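Local coordinates for DUF3863 domain-containing protein (Parabacteroides distasonis, PDB 3LM3) that is of unknown function but is probably a glycoside hydrolase or deacetylase, at residues Ile27-Arg38 and Leu72-Asp83. Residues are numbered along the deposited sequence; the frame is centred on the assembly and turned at random.
Sequences IMIRTTPWEVSR and LTWGFTMNALED
Glu35 OE1 takes three bonds: from Asn79 ND2 at 3.0 Å, approaching from well above the carboxylate plane, and from the hydroxyls of Thr31 and Thr32 in its own loop. The carboxylate lies where two neighbouring parallel strands, 21-29 and 73-76, run out into a loop and into helix 78-82, within a domain of the glycoside hydrolase/deacetylase clan. OE2, its other oxygen, is gripped from opposite faces by Thr31 N and by Thr77 OG1, the latter at 2.7 Å. Threonine suits the N-cap: with OG1 between the backbone N and the carbonyl carbon (chi1 65°), that hydroxyl donates to Glu35 and accepts from Ala80 N. A glutamine in place of Glu35 would probably turn its NH2 toward either Asn79 ND2 or Thr31 N, leaving that donor without its acceptor. Upstream, backbone bonds link the strands in register, and Ile29 CB rests over the Phe76 ring, 4.1 Å from its centroid, a CH-pi contact suited to a branched side chain. Arg38, also bridged to Glu129, closes the far end: its guanidinium carries Met78 CG over one face and meets Glu82 side-on, NE to OE1 at 2.8 Å and NH2 to OE2 at 2.9 Å.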
ATOM      1  N   ILE A  27      -3.966   9.877  -5.857  1.00  6.87           N
ATOM      2  CA  ILE A  27      -5.387  10.166  -6.095  1.00  6.72           C
ATOM      3  C   ILE A  27      -5.824   9.381  -7.331  1.00  6.20           C
ATOM      4  O   ILE A  27      -5.180   9.506  -8.407  1.00  6.93           O
ATOM      5  CB  ILE A  27      -5.671  11.690  -6.264  1.00  7.61           C
ATOM      6  CG1 ILE A  27      -5.313  12.433  -4.984  1.00  7.26           C
ATOM      7  CG2 ILE A  27      -7.157  11.916  -6.631  1.00  8.71           C
ATOM      8  CD1 ILE A  27      -5.435  13.910  -5.090  1.00  9.68           C
HETATM    9  N   MSE A  28      -6.866   8.563  -7.191  1.00  6.43           N
HETATM   10  CA  MSE A  28      -7.354   7.678  -8.241  1.00  6.93           C
HETATM   11  C   MSE A  28      -8.507   8.321  -9.007  1.00  6.61           C
HETATM   12  O   MSE A  28      -9.440   8.880  -8.394  1.00  7.45           O
HETATM   13  CB  MSE A  28      -7.832   6.358  -7.672  1.00  7.54           C
HETATM   14  CG  MSE A  28      -8.356   5.371  -8.667  1.00 10.73           C
HETATM   15 SE   MSE A  28      -8.999   3.787  -7.757  0.75  9.74          SE
HETATM   16  CE  MSE A  28      -9.093   2.629  -9.309  1.00 10.69           C
ATOM     17  N   ILE A  29      -8.426   8.247 -10.328  1.00  6.72           N
ATOM     18  CA  ILE A  29      -9.461   8.718 -11.248  1.00  8.06           C
ATOM     19  C   ILE A  29     -10.007   7.499 -12.009  1.00  6.96           C
ATOM     20  O   ILE A  29      -9.259   6.700 -12.554  1.00  7.09           O
ATOM     21  CB  ILE A  29      -8.909   9.717 -12.265  1.00  7.83           C
ATOM     22  CG1 ILE A  29      -8.148  10.870 -11.596  1.00 10.86           C
ATOM     23  CG2 ILE A  29     -10.045  10.240 -13.174  1.00  7.43           C
ATOM     24  CD1 ILE A  29      -8.919  11.682 -10.650  1.00 13.26           C
ATOM     25  N   ARG A  30     -11.334   7.351 -12.072  1.00  6.22           N
ATOM     26  CA  ARG A  30     -11.975   6.154 -12.646  1.00  7.24           C
ATOM     27  C   ARG A  30     -13.337   6.513 -13.212  1.00  8.13           C
ATOM     28  O   ARG A  30     -13.794   7.629 -13.010  1.00  7.72           O
ATOM     29  CB  ARG A  30     -12.084   5.051 -11.576  1.00  7.07           C
ATOM     30  CG  ARG A  30     -13.001   5.378 -10.423  1.00  7.58           C
ATOM     31  CD  ARG A  30     -12.658   4.607  -9.173  1.00  8.30           C
ATOM     32  NE  ARG A  30     -13.751   4.660  -8.225  1.00  8.06           N
ATOM     33  CZ  ARG A  30     -13.697   4.149  -7.000  1.00  7.60           C
ATOM     34  NH1 ARG A  30     -12.573   3.611  -6.541  1.00  8.83           N
ATOM     35  NH2 ARG A  30     -14.805   4.182  -6.245  1.00  9.80           N
ATOM     36  N   THR A  31     -13.984   5.577 -13.920  1.00  7.89           N
ATOM     37  CA  THR A  31     -15.356   5.727 -14.393  1.00  7.19           C
ATOM     38  C   THR A  31     -16.312   4.823 -13.633  1.00  9.05           C
ATOM     39  O   THR A  31     -17.509   5.068 -13.617  1.00  9.60           O
ATOM     40  CB  THR A  31     -15.535   5.509 -15.914  1.00  8.36           C
ATOM     41  OG1 THR A  31     -15.705   4.113 -16.223  1.00  8.36           O
ATOM     42  CG2 THR A  31     -14.415   6.159 -16.758  1.00  9.26           C
ATOM     43  N   THR A  32     -15.800   3.757 -13.050  1.00  8.00           N
ATOM     44  CA  THR A  32     -16.547   2.823 -12.190  1.00  7.76           C
ATOM     45  C   THR A  32     -15.548   2.306 -11.142  1.00  8.51           C
ATOM     46  O   THR A  32     -14.321   2.480 -11.324  1.00  9.27           O
ATOM     47  CB  THR A  32     -17.142   1.631 -12.974  1.00  7.52           C
ATOM     48  OG1 THR A  32     -16.076   0.783 -13.439  1.00  8.50           O
ATOM     49  CG2 THR A  32     -17.982   2.058 -14.157  1.00  9.07           C
ATOM     50  N   PRO A  33     -16.010   1.703 -10.026  1.00  8.73           N
ATOM     51  CA  PRO A  33     -15.078   1.490  -8.937  1.00  8.91           C
ATOM     52  C   PRO A  33     -13.968   0.480  -9.139  1.00 10.16           C
ATOM     53  O   PRO A  33     -12.855   0.711  -8.672  1.00 10.89           O
ATOM     54  CB  PRO A  33     -15.971   1.057  -7.764  1.00 10.46           C
ATOM     55  CG  PRO A  33     -17.268   1.676  -8.052  1.00 10.07           C
ATOM     56  CD  PRO A  33     -17.408   1.619  -9.555  1.00 10.16           C
ATOM     57  N   TRP A  34     -14.262  -0.627  -9.818  1.00 10.69           N
ATOM     58  CA  TRP A  34     -13.338  -1.773  -9.880  1.00  9.34           C
ATOM     59  C   TRP A  34     -13.159  -2.217 -11.328  1.00  9.44           C
ATOM     60  O   TRP A  34     -13.398  -3.388 -11.696  1.00 10.24           O
ATOM     61  CB  TRP A  34     -13.878  -2.946  -9.044  1.00 10.27           C
ATOM     62  CG  TRP A  34     -14.047  -2.695  -7.558  1.00 12.57           C
ATOM     63  CD1 TRP A  34     -13.465  -1.734  -6.811  1.00 13.43           C
ATOM     64  CD2 TRP A  34     -14.865  -3.466  -6.656  1.00 15.43           C
ATOM     65  NE1 TRP A  34     -13.866  -1.849  -5.479  1.00 16.08           N
ATOM     66  CE2 TRP A  34     -14.718  -2.908  -5.369  1.00 18.09           C
ATOM     67  CE3 TRP A  34     -15.690  -4.584  -6.816  1.00 19.15           C
ATOM     68  CZ2 TRP A  34     -15.381  -3.414  -4.246  1.00 25.25           C
ATOM     69  CZ3 TRP A  34     -16.357  -5.089  -5.688  1.00 20.99           C
ATOM     70  CH2 TRP A  34     -16.185  -4.504  -4.428  1.00 21.25           C
ATOM     71  N   GLU A  35     -12.772  -1.283 -12.179  1.00  8.44           N
ATOM     72  CA  GLU A  35     -12.619  -1.566 -13.607  1.00  8.00           C
ATOM     73  C   GLU A  35     -11.155  -1.926 -13.880  1.00  7.78           C
ATOM     74  O   GLU A  35     -10.293  -1.080 -14.120  1.00  8.40           O
ATOM     75  CB  GLU A  35     -13.185  -0.471 -14.506  1.00  8.05           C
ATOM     76  CG  GLU A  35     -12.657   0.950 -14.198  1.00  8.32           C
ATOM     77  CD  GLU A  35     -13.395   2.046 -14.914  1.00  8.04           C
ATOM     78  OE1 GLU A  35     -14.469   1.790 -15.546  1.00  9.03           O
ATOM     79  OE2 GLU A  35     -12.885   3.183 -14.885  1.00  9.00           O
ATOM     80  N   VAL A  36     -10.894  -3.225 -13.846  1.00  8.43           N
ATOM     81  CA  VAL A  36      -9.541  -3.746 -14.069  1.00  7.62           C
ATOM     82  C   VAL A  36      -9.168  -3.763 -15.538  1.00  7.56           C
ATOM     83  O   VAL A  36      -7.982  -3.832 -15.877  1.00  8.64           O
ATOM     84  CB  VAL A  36      -9.415  -5.174 -13.498  1.00  7.32           C
ATOM     85  CG1 VAL A  36      -9.585  -5.185 -11.955  1.00  8.52           C
ATOM     86  CG2 VAL A  36     -10.371  -6.164 -14.138  1.00  8.02           C
ATOM     87  N   SER A  37     -10.156  -3.666 -16.425  1.00  7.90           N
ATOM     88  CA  SER A  37      -9.903  -3.513 -17.852  1.00  7.45           C
ATOM     89  C   SER A  37     -11.019  -2.683 -18.465  1.00  9.05           C
ATOM     90  O   SER A  37     -11.861  -2.150 -17.743  1.00  9.51           O
ATOM     91  CB  SER A  37      -9.739  -4.882 -18.522  1.00  9.19           C
ATOM     92  OG  SER A  37      -9.299  -4.733 -19.856  1.00  9.16           O
ATOM     93  N   ARG A  38     -11.042  -2.568 -19.782  1.00  8.57           N
ATOM     94  CA  ARG A  38     -12.070  -1.764 -20.425  1.00  8.31           C
ATOM     95  C   ARG A  38     -13.474  -2.343 -20.218  1.00 11.65           C
ATOM     96  O   ARG A  38     -14.421  -1.622 -19.897  1.00 10.41           O
ATOM     97  CB  ARG A  38     -11.804  -1.657 -21.923  1.00  8.85           C
ATOM     98  CG  ARG A  38     -10.558  -0.889 -22.249  1.00  8.71           C
ATOM     99  CD  ARG A  38     -10.290  -0.839 -23.750  1.00  7.58           C
ATOM    100  NE  ARG A  38      -9.100  -0.034 -24.086  1.00  9.13           N
ATOM    101  CZ  ARG A  38      -7.857  -0.512 -24.257  1.00  9.08           C
ATOM    102  NH1 ARG A  38      -7.601  -1.817 -24.120  1.00 10.40           N
ATOM    103  NH2 ARG A  38      -6.863   0.310 -24.574  1.00 12.15           N
ATOM    104  N   LEU A  72       2.241  14.324  -5.697  1.00  6.67           N
ATOM    105  CA  LEU A  72       1.501  13.081  -5.546  1.00  6.01           C
ATOM    106  C   LEU A  72       1.408  12.357  -6.881  1.00  7.26           C
ATOM    107  O   LEU A  72       1.797  12.870  -7.929  1.00  7.40           O
ATOM    108  CB  LEU A  72       0.130  13.378  -4.960  1.00  6.01           C
ATOM    109  CG  LEU A  72      -0.826  14.298  -5.719  1.00  7.93           C
ATOM    110  CD1 LEU A  72      -1.412  13.658  -6.984  1.00 10.18           C
ATOM    111  CD2 LEU A  72      -1.947  14.807  -4.763  1.00  8.65           C
ATOM    112  N   THR A  73       0.895  11.134  -6.842  1.00  6.40           N
ATOM    113  CA  THR A  73       0.657  10.325  -8.011  1.00  7.43           C
ATOM    114  C   THR A  73      -0.803  10.348  -8.381  1.00  7.82           C
ATOM    115  O   THR A  73      -1.646   9.961  -7.568  1.00  7.50           O
ATOM    116  CB  THR A  73       1.094   8.886  -7.734  1.00  6.24           C
ATOM    117  OG1 THR A  73       2.493   8.871  -7.408  1.00  7.45           O
ATOM    118  CG2 THR A  73       0.836   7.954  -8.909  1.00  7.71           C
ATOM    119  N   TRP A  74      -1.098  10.751  -9.609  1.00  6.82           N
ATOM    120  CA  TRP A  74      -2.437  10.608 -10.186  1.00  5.70           C
ATOM    121  C   TRP A  74      -2.497   9.268 -10.867  1.00  6.56           C
ATOM    122  O   TRP A  74      -1.679   8.971 -11.743  1.00  8.46           O
ATOM    123  CB  TRP A  74      -2.659  11.705 -11.212  1.00  6.24           C
ATOM    124  CG  TRP A  74      -2.649  13.098 -10.658  1.00  6.73           C
ATOM    125  CD1 TRP A  74      -1.600  13.991 -10.695  1.00  7.07           C
ATOM    126  CD2 TRP A  74      -3.738  13.794 -10.018  1.00  5.84           C
ATOM    127  NE1 TRP A  74      -1.982  15.177 -10.120  1.00  6.11           N
ATOM    128  CE2 TRP A  74      -3.289  15.078  -9.698  1.00  6.33           C
ATOM    129  CE3 TRP A  74      -5.060  13.430  -9.669  1.00  7.29           C
ATOM    130  CZ2 TRP A  74      -4.100  16.024  -9.068  1.00  8.25           C
ATOM    131  CZ3 TRP A  74      -5.868  14.372  -9.053  1.00  9.50           C
ATOM    132  CH2 TRP A  74      -5.396  15.656  -8.752  1.00  8.42           C
ATOM    133  N   GLY A  75      -3.453   8.445 -10.496  1.00  6.73           N
ATOM    134  CA  GLY A  75      -3.598   7.142 -11.087  1.00  7.70           C
ATOM    135  C   GLY A  75      -4.933   7.013 -11.791  1.00  8.47           C
ATOM    136  O   GLY A  75      -5.983   7.242 -11.180  1.00  8.14           O
ATOM    137  N   PHE A  76      -4.912   6.638 -13.075  1.00  6.09           N
ATOM    138  CA  PHE A  76      -6.120   6.537 -13.900  1.00  6.76           C
ATOM    139  C   PHE A  76      -6.403   5.099 -14.302  1.00  6.61           C
ATOM    140  O   PHE A  76      -5.504   4.383 -14.739  1.00  6.63           O
ATOM    141  CB  PHE A  76      -5.920   7.286 -15.221  1.00  7.96           C
ATOM    142  CG  PHE A  76      -5.915   8.799 -15.116  1.00  6.91           C
ATOM    143  CD1 PHE A  76      -4.837   9.496 -14.611  1.00  9.10           C
ATOM    144  CD2 PHE A  76      -6.998   9.510 -15.571  1.00  9.14           C
ATOM    145  CE1 PHE A  76      -4.867  10.897 -14.555  1.00 11.64           C
ATOM    146  CE2 PHE A  76      -7.035  10.905 -15.501  1.00  8.57           C
ATOM    147  CZ  PHE A  76      -5.983  11.575 -14.989  1.00 10.88           C
ATOM    148  N   THR A  77      -7.669   4.695 -14.265  1.00  5.67           N
ATOM    149  CA  THR A  77      -8.060   3.456 -14.916  1.00  6.43           C
ATOM    150  C   THR A  77      -8.020   3.616 -16.452  1.00  7.25           C
ATOM    151  O   THR A  77      -7.950   4.725 -16.968  1.00  6.56           O
ATOM    152  CB  THR A  77      -9.465   3.064 -14.553  1.00  6.34           C
ATOM    153  OG1 THR A  77     -10.378   4.052 -15.064  1.00  7.39           O
ATOM    154  CG2 THR A  77      -9.605   2.891 -13.062  1.00  6.91           C
HETATM  155  N   MSE A  78      -8.093   2.504 -17.176  1.00  6.87           N
HETATM  156  CA  MSE A  78      -8.057   2.592 -18.630  1.00  6.16           C
HETATM  157  C   MSE A  78      -9.220   3.392 -19.138  1.00  7.52           C
HETATM  158  O   MSE A  78      -9.061   4.244 -20.016  1.00  7.92           O
HETATM  159  CB  MSE A  78      -8.027   1.217 -19.292  1.00  7.92           C
HETATM  160  CG  MSE A  78      -7.816   1.323 -20.789  1.00  9.38           C
HETATM  161 SE   MSE A  78      -5.996   1.811 -21.263  0.75 11.26          SE
HETATM  162  CE  MSE A  78      -5.202   0.038 -20.988  1.00  9.25           C
ATOM    163  N   ASN A  79     -10.396   3.131 -18.589  1.00  7.09           N
ATOM    164  CA  ASN A  79     -11.578   3.855 -19.067  1.00  7.12           C
ATOM    165  C   ASN A  79     -11.490   5.350 -18.761  1.00  9.00           C
ATOM    166  O   ASN A  79     -11.922   6.169 -19.578  1.00  9.14           O
ATOM    167  CB  ASN A  79     -12.852   3.217 -18.499  1.00  7.63           C
ATOM    168  CG  ASN A  79     -13.135   1.845 -19.106  1.00  7.26           C
ATOM    169  OD1 ASN A  79     -12.680   1.553 -20.218  1.00  9.40           O
ATOM    170  ND2 ASN A  79     -13.816   0.986 -18.360  1.00  8.23           N
ATOM    171  N   ALA A  80     -10.877   5.732 -17.629  1.00  7.26           N
ATOM    172  CA  ALA A  80     -10.699   7.158 -17.336  1.00  8.07           C
ATOM    173  C   ALA A  80      -9.669   7.797 -18.271  1.00  7.77           C
ATOM    174  O   ALA A  80      -9.774   8.984 -18.617  1.00 10.11           O
ATOM    175  CB  ALA A  80     -10.313   7.370 -15.907  1.00  8.43           C
ATOM    176  N   LEU A  81      -8.639   7.038 -18.672  1.00  7.74           N
ATOM    177  CA  LEU A  81      -7.662   7.551 -19.641  1.00  8.76           C
ATOM    178  C   LEU A  81      -8.267   7.801 -21.005  1.00  8.99           C
ATOM    179  O   LEU A  81      -7.884   8.734 -21.700  1.00  9.26           O
ATOM    180  CB  LEU A  81      -6.497   6.575 -19.856  1.00  9.68           C
ATOM    181  CG  LEU A  81      -5.493   6.513 -18.732  1.00  8.40           C
ATOM    182  CD1 LEU A  81      -4.483   5.394 -19.060  1.00 10.08           C
ATOM    183  CD2 LEU A  81      -4.850   7.891 -18.491  1.00  9.52           C
ATOM    184  N   GLU A  82      -9.206   6.943 -21.397  1.00  8.10           N
ATOM    185  CA  GLU A  82      -9.732   6.952 -22.771  1.00  8.40           C
ATOM    186  C   GLU A  82     -11.039   7.686 -22.969  1.00  8.27           C
ATOM    187  O   GLU A  82     -11.387   7.998 -24.123  1.00 10.37           O
ATOM    188  CB  GLU A  82      -9.869   5.514 -23.262  1.00 10.45           C
ATOM    189  CG  GLU A  82      -8.546   4.827 -23.514  1.00 11.94           C
ATOM    190  CD  GLU A  82      -8.692   3.422 -24.072  1.00 12.19           C
ATOM    191  OE1 GLU A  82      -9.651   2.706 -23.706  1.00 14.45           O
ATOM    192  OE2 GLU A  82      -7.808   3.020 -24.862  1.00 16.70           O
ATOM    193  N   ASP A  83     -11.744   8.006 -21.891  1.00  7.96           N
ATOM    194  CA  ASP A  83     -13.088   8.551 -22.021  1.00  8.66           C
ATOM    195  C   ASP A  83     -13.062   9.922 -22.684  1.00  9.64           C
ATOM    196  O   ASP A  83     -12.337  10.812 -22.251  1.00  8.47           O
ATOM    197  CB  ASP A  83     -13.745   8.653 -20.660  1.00  8.03           C
ATOM    198  CG  ASP A  83     -15.248   8.721 -20.770  1.00 11.87           C
ATOM    199  OD1 ASP A  83     -15.792   9.797 -21.088  1.00 11.19           O
ATOM    200  OD2 ASP A  83     -15.890   7.657 -20.610  1.00 13.64           O
TER
HETATM  201  O   HOH W   1      -8.337  -0.227 -15.996  1.00  8.42           O
HETATM  202  O   HOH W   2     -10.844   0.628 -17.171  1.00  8.58           O